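Local coordinates for cupin domain protein (PDB 5ZBF) that is a bicupin isomerase that binds iron(II) and 4-hydroxyphenylpyruvate and probably acts in making the Choi moiety of aeruginosins, at residues K67-D79 with S105-N117. Numbering follows the deposited sequence. Where two conformers were deposited one is given.
Sequences KPLRALQDIHVAD and SLPSEDVVLTLSN
Ile75 and Leu113 pair as antiparallel strand partners: Ile75 N donates to Leu113 O (2.8 Å) and Leu113 N to Ile75 O (2.9 Å), both nearly straight. The pairing continues through Leu115 N to Gln73 O, while Val77 N meets Val111 O from above its carbonyl plane.

A carboxylate is tied across at each end of strand 74-78. Thr114 OG1 donates to Asp74 OD1 (2.8 Å); Arg70 grips the same carboxylate side-on, NE on OD2 and NH2 on OD1, in the guanidinium plane. With Arg70 N also on OD2, this buried aspartate accepts four bonds, which probably favours its charged form. Ser108 suits Asp79 by offering two donors, OG to OD1 (2.7 Å) and N to OD2 (2.8 Å), each on a syn lone pair.

Apolar groups meet on both faces. Beta-branched Val112 suits an extended strand; chi1 178° leaves CG2 anti to the carbonyl carbon, and this branch reaches Leu69 CD2 and the aliphatic CB of Lys67 (3.8 Å). On the other face Val77 CG2 meets Leu113 CD1 (4.1 Å).

Strand 74-78 runs between 48-55 and 112-119: Val77 and Leu113 pack on Phe135 of strand 135-142, whereas second-shell His76 faces into the cupin barrel, its NE2 hydrogen-bonded to OE1 of the iron ligand Gln49.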
# COMPACT_ATOMS: atom_id res chain seq x y z
N LYS A 67 6.60 -14.58 11.52
CA LYS A 67 6.52 -14.74 10.06
C LYS A 67 7.42 -13.74 9.34
O LYS A 67 7.27 -12.53 9.50
CB LYS A 67 5.08 -14.51 9.56
CG LYS A 67 4.04 -15.46 10.12
CD LYS A 67 4.09 -16.81 9.43
CE LYS A 67 2.85 -17.63 9.74
NZ LYS A 67 2.73 -18.81 8.85
N PRO A 68 8.36 -14.24 8.52
CA PRO A 68 9.16 -13.30 7.73
C PRO A 68 8.34 -12.64 6.61
O PRO A 68 7.43 -13.25 6.06
CB PRO A 68 10.29 -14.17 7.18
CG PRO A 68 9.79 -15.57 7.23
CD PRO A 68 8.76 -15.64 8.32
N LEU A 69 8.67 -11.39 6.31
CA LEU A 69 8.01 -10.60 5.28
C LEU A 69 9.06 -10.15 4.28
O LEU A 69 10.00 -9.45 4.64
CB LEU A 69 7.30 -9.39 5.88
CG LEU A 69 6.21 -9.65 6.91
CD1 LEU A 69 5.75 -8.36 7.57
CD2 LEU A 69 5.03 -10.35 6.27
N ARG A 70 8.88 -10.55 3.02
CA ARG A 70 9.84 -10.23 1.95
C ARG A 70 9.39 -9.01 1.17
O ARG A 70 8.21 -8.82 0.91
CB ARG A 70 9.97 -11.41 0.99
CG ARG A 70 10.58 -12.66 1.62
CD ARG A 70 10.36 -13.88 0.76
NE ARG A 70 8.94 -14.10 0.55
CZ ARG A 70 8.43 -14.97 -0.32
NH1 ARG A 70 9.23 -15.72 -1.06
NH2 ARG A 70 7.11 -15.07 -0.44
N ALA A 71 10.38 -8.21 0.75
CA ALA A 71 10.13 -6.99 -0.01
C ALA A 71 9.35 -7.27 -1.30
O ALA A 71 9.69 -8.19 -2.04
CB ALA A 71 11.45 -6.32 -0.35
N LEU A 72 8.30 -6.49 -1.53
CA LEU A 72 7.49 -6.53 -2.74
C LEU A 72 6.82 -7.88 -3.00
O LEU A 72 6.44 -8.18 -4.14
CB LEU A 72 8.32 -6.07 -3.95
CG LEU A 72 9.01 -4.72 -3.78
CD1 LEU A 72 9.84 -4.42 -5.02
CD2 LEU A 72 8.00 -3.60 -3.54
N GLN A 73 6.65 -8.69 -1.95
CA GLN A 73 6.05 -10.03 -2.07
C GLN A 73 4.93 -10.29 -1.05
O GLN A 73 3.82 -10.68 -1.43
CB GLN A 73 7.10 -11.12 -1.93
CG GLN A 73 8.17 -11.12 -3.01
CD GLN A 73 8.89 -12.45 -3.13
OE1 GLN A 73 8.35 -13.43 -3.66
NE2 GLN A 73 10.11 -12.51 -2.63
N ASP A 74 5.23 -10.09 0.23
CA ASP A 74 4.34 -10.50 1.29
C ASP A 74 3.55 -9.31 1.84
O ASP A 74 4.02 -8.17 1.85
CB ASP A 74 5.14 -11.19 2.40
CG ASP A 74 5.91 -12.42 1.89
OD1 ASP A 74 5.35 -13.19 1.08
OD2 ASP A 74 7.08 -12.60 2.27
N ILE A 75 2.30 -9.58 2.21
CA ILE A 75 1.50 -8.58 2.87
C ILE A 75 1.07 -9.13 4.24
O ILE A 75 0.57 -10.24 4.37
CB ILE A 75 0.35 -8.03 1.95
CG1 ILE A 75 -1.05 -8.46 2.37
CG2 ILE A 75 0.59 -8.33 0.48
CD1 ILE A 75 -1.77 -7.36 3.10
N HIS A 76 1.35 -8.34 5.28
CA HIS A 76 0.93 -8.73 6.63
C HIS A 76 -0.51 -8.27 6.82
O HIS A 76 -0.92 -7.25 6.26
CB HIS A 76 1.87 -8.18 7.73
CG HIS A 76 1.69 -6.72 8.03
ND1 HIS A 76 2.50 -5.75 7.48
CD2 HIS A 76 0.82 -6.07 8.84
CE1 HIS A 76 2.13 -4.56 7.93
NE2 HIS A 76 1.11 -4.73 8.75
N VAL A 77 -1.27 -9.04 7.61
CA VAL A 77 -2.68 -8.75 7.83
C VAL A 77 -2.97 -8.89 9.33
O VAL A 77 -2.86 -9.98 9.90
CB VAL A 77 -3.59 -9.72 7.03
CG1 VAL A 77 -5.06 -9.35 7.18
CG2 VAL A 77 -3.20 -9.74 5.55
N ALA A 78 -3.30 -7.77 9.97
CA ALA A 78 -3.64 -7.75 11.40
C ALA A 78 -5.07 -7.24 11.54
O ALA A 78 -5.33 -6.04 11.40
CB ALA A 78 -2.68 -6.85 12.15
N ASP A 79 -6.00 -8.16 11.80
CA ASP A 79 -7.40 -7.78 11.98
C ASP A 79 -7.59 -6.96 13.26
O ASP A 79 -6.65 -6.79 14.03
CB ASP A 79 -8.29 -9.02 11.99
CG ASP A 79 -8.46 -9.63 10.60
OD1 ASP A 79 -8.11 -8.99 9.57
OD2 ASP A 79 -8.94 -10.77 10.53
N SER A 105 -15.84 -6.07 7.43
CA SER A 105 -15.77 -7.39 6.79
C SER A 105 -15.52 -8.54 7.78
O SER A 105 -14.96 -8.32 8.86
CB SER A 105 -14.65 -7.42 5.73
OG SER A 105 -14.76 -6.36 4.79
N LEU A 106 -15.90 -9.75 7.38
CA LEU A 106 -15.58 -10.97 8.13
C LEU A 106 -14.06 -11.18 8.26
O LEU A 106 -13.32 -10.67 7.44
CB LEU A 106 -16.22 -12.20 7.47
CG LEU A 106 -17.72 -12.33 7.69
CD1 LEU A 106 -18.30 -13.42 6.80
CD2 LEU A 106 -18.03 -12.59 9.15
N PRO A 107 -13.61 -11.93 9.28
CA PRO A 107 -12.18 -12.04 9.57
C PRO A 107 -11.34 -12.63 8.45
O PRO A 107 -11.81 -13.46 7.67
CB PRO A 107 -12.13 -12.98 10.78
CG PRO A 107 -13.47 -12.84 11.42
CD PRO A 107 -14.42 -12.65 10.28
N SER A 108 -10.08 -12.20 8.41
CA SER A 108 -9.10 -12.72 7.48
C SER A 108 -8.66 -14.13 7.87
O SER A 108 -8.45 -14.41 9.05
CB SER A 108 -7.87 -11.81 7.47
OG SER A 108 -8.25 -10.46 7.29
N GLU A 109 -8.51 -15.00 6.88
CA GLU A 109 -8.10 -16.38 7.11
C GLU A 109 -6.57 -16.52 7.26
O GLU A 109 -6.09 -17.50 7.81
CB GLU A 109 -8.61 -17.29 5.99
CG GLU A 109 -8.23 -18.75 6.13
N ASP A 110 -5.82 -15.53 6.77
CA ASP A 110 -4.37 -15.61 6.80
C ASP A 110 -3.77 -14.32 7.37
O ASP A 110 -4.27 -13.23 7.06
CB ASP A 110 -3.84 -15.84 5.39
CG ASP A 110 -4.45 -17.06 4.73
OD1 ASP A 110 -4.02 -18.19 5.03
OD2 ASP A 110 -5.37 -16.89 3.90
N VAL A 111 -2.73 -14.46 8.20
CA VAL A 111 -1.96 -13.30 8.70
C VAL A 111 -0.88 -12.82 7.72
O VAL A 111 -0.38 -11.69 7.83
CB VAL A 111 -1.30 -13.55 10.09
CG1 VAL A 111 -2.37 -13.80 11.15
CG2 VAL A 111 -0.30 -14.70 10.06
N VAL A 112 -0.50 -13.68 6.76
CA VAL A 112 0.40 -13.26 5.68
C VAL A 112 -0.16 -13.76 4.35
O VAL A 112 -0.52 -14.92 4.23
CB VAL A 112 1.85 -13.76 5.87
CG1 VAL A 112 2.74 -13.34 4.71
CG2 VAL A 112 2.43 -13.22 7.16
N LEU A 113 -0.26 -12.84 3.39
CA LEU A 113 -0.65 -13.16 2.02
C LEU A 113 0.53 -12.89 1.11
O LEU A 113 1.43 -12.13 1.46
CB LEU A 113 -1.85 -12.32 1.58
CG LEU A 113 -3.15 -12.53 2.36
CD1 LEU A 113 -4.15 -11.46 1.94
CD2 LEU A 113 -3.68 -13.93 2.15
N THR A 114 0.54 -13.51 -0.07
CA THR A 114 1.64 -13.33 -0.99
C THR A 114 1.10 -13.04 -2.38
O THR A 114 0.15 -13.66 -2.82
CB THR A 114 2.59 -14.55 -1.00
OG1 THR A 114 3.14 -14.73 0.31
CG2 THR A 114 3.73 -14.35 -1.99
N LEU A 115 1.70 -12.06 -3.04
CA LEU A 115 1.32 -11.68 -4.39
C LEU A 115 1.62 -12.82 -5.34
O LEU A 115 2.64 -13.50 -5.19
CB LEU A 115 2.10 -10.44 -4.84
CG LEU A 115 1.91 -9.12 -4.08
CD1 LEU A 115 2.90 -8.09 -4.61
CD2 LEU A 115 0.48 -8.62 -4.22
N SER A 116 0.73 -13.04 -6.30
CA SER A 116 0.93 -14.07 -7.32
C SER A 116 0.56 -13.50 -8.68
O SER A 116 -0.18 -12.51 -8.78
CB SER A 116 0.11 -15.32 -7.00
OG SER A 116 -1.27 -15.03 -6.90
N ASN A 117 1.08 -14.11 -9.73
CA ASN A 117 0.92 -13.59 -11.08
C ASN A 117 -0.55 -13.56 -11.49
O ASN A 117 -1.28 -14.53 -11.28
CB ASN A 117 1.73 -14.40 -12.09
CG ASN A 117 3.23 -14.23 -11.91
OD1 ASN A 117 3.71 -13.18 -11.47
ND2 ASN A 117 3.98 -15.26 -12.26
O HOH W 1 5.52 -12.84 -4.76
O HOH W 2 -6.72 -13.03 11.08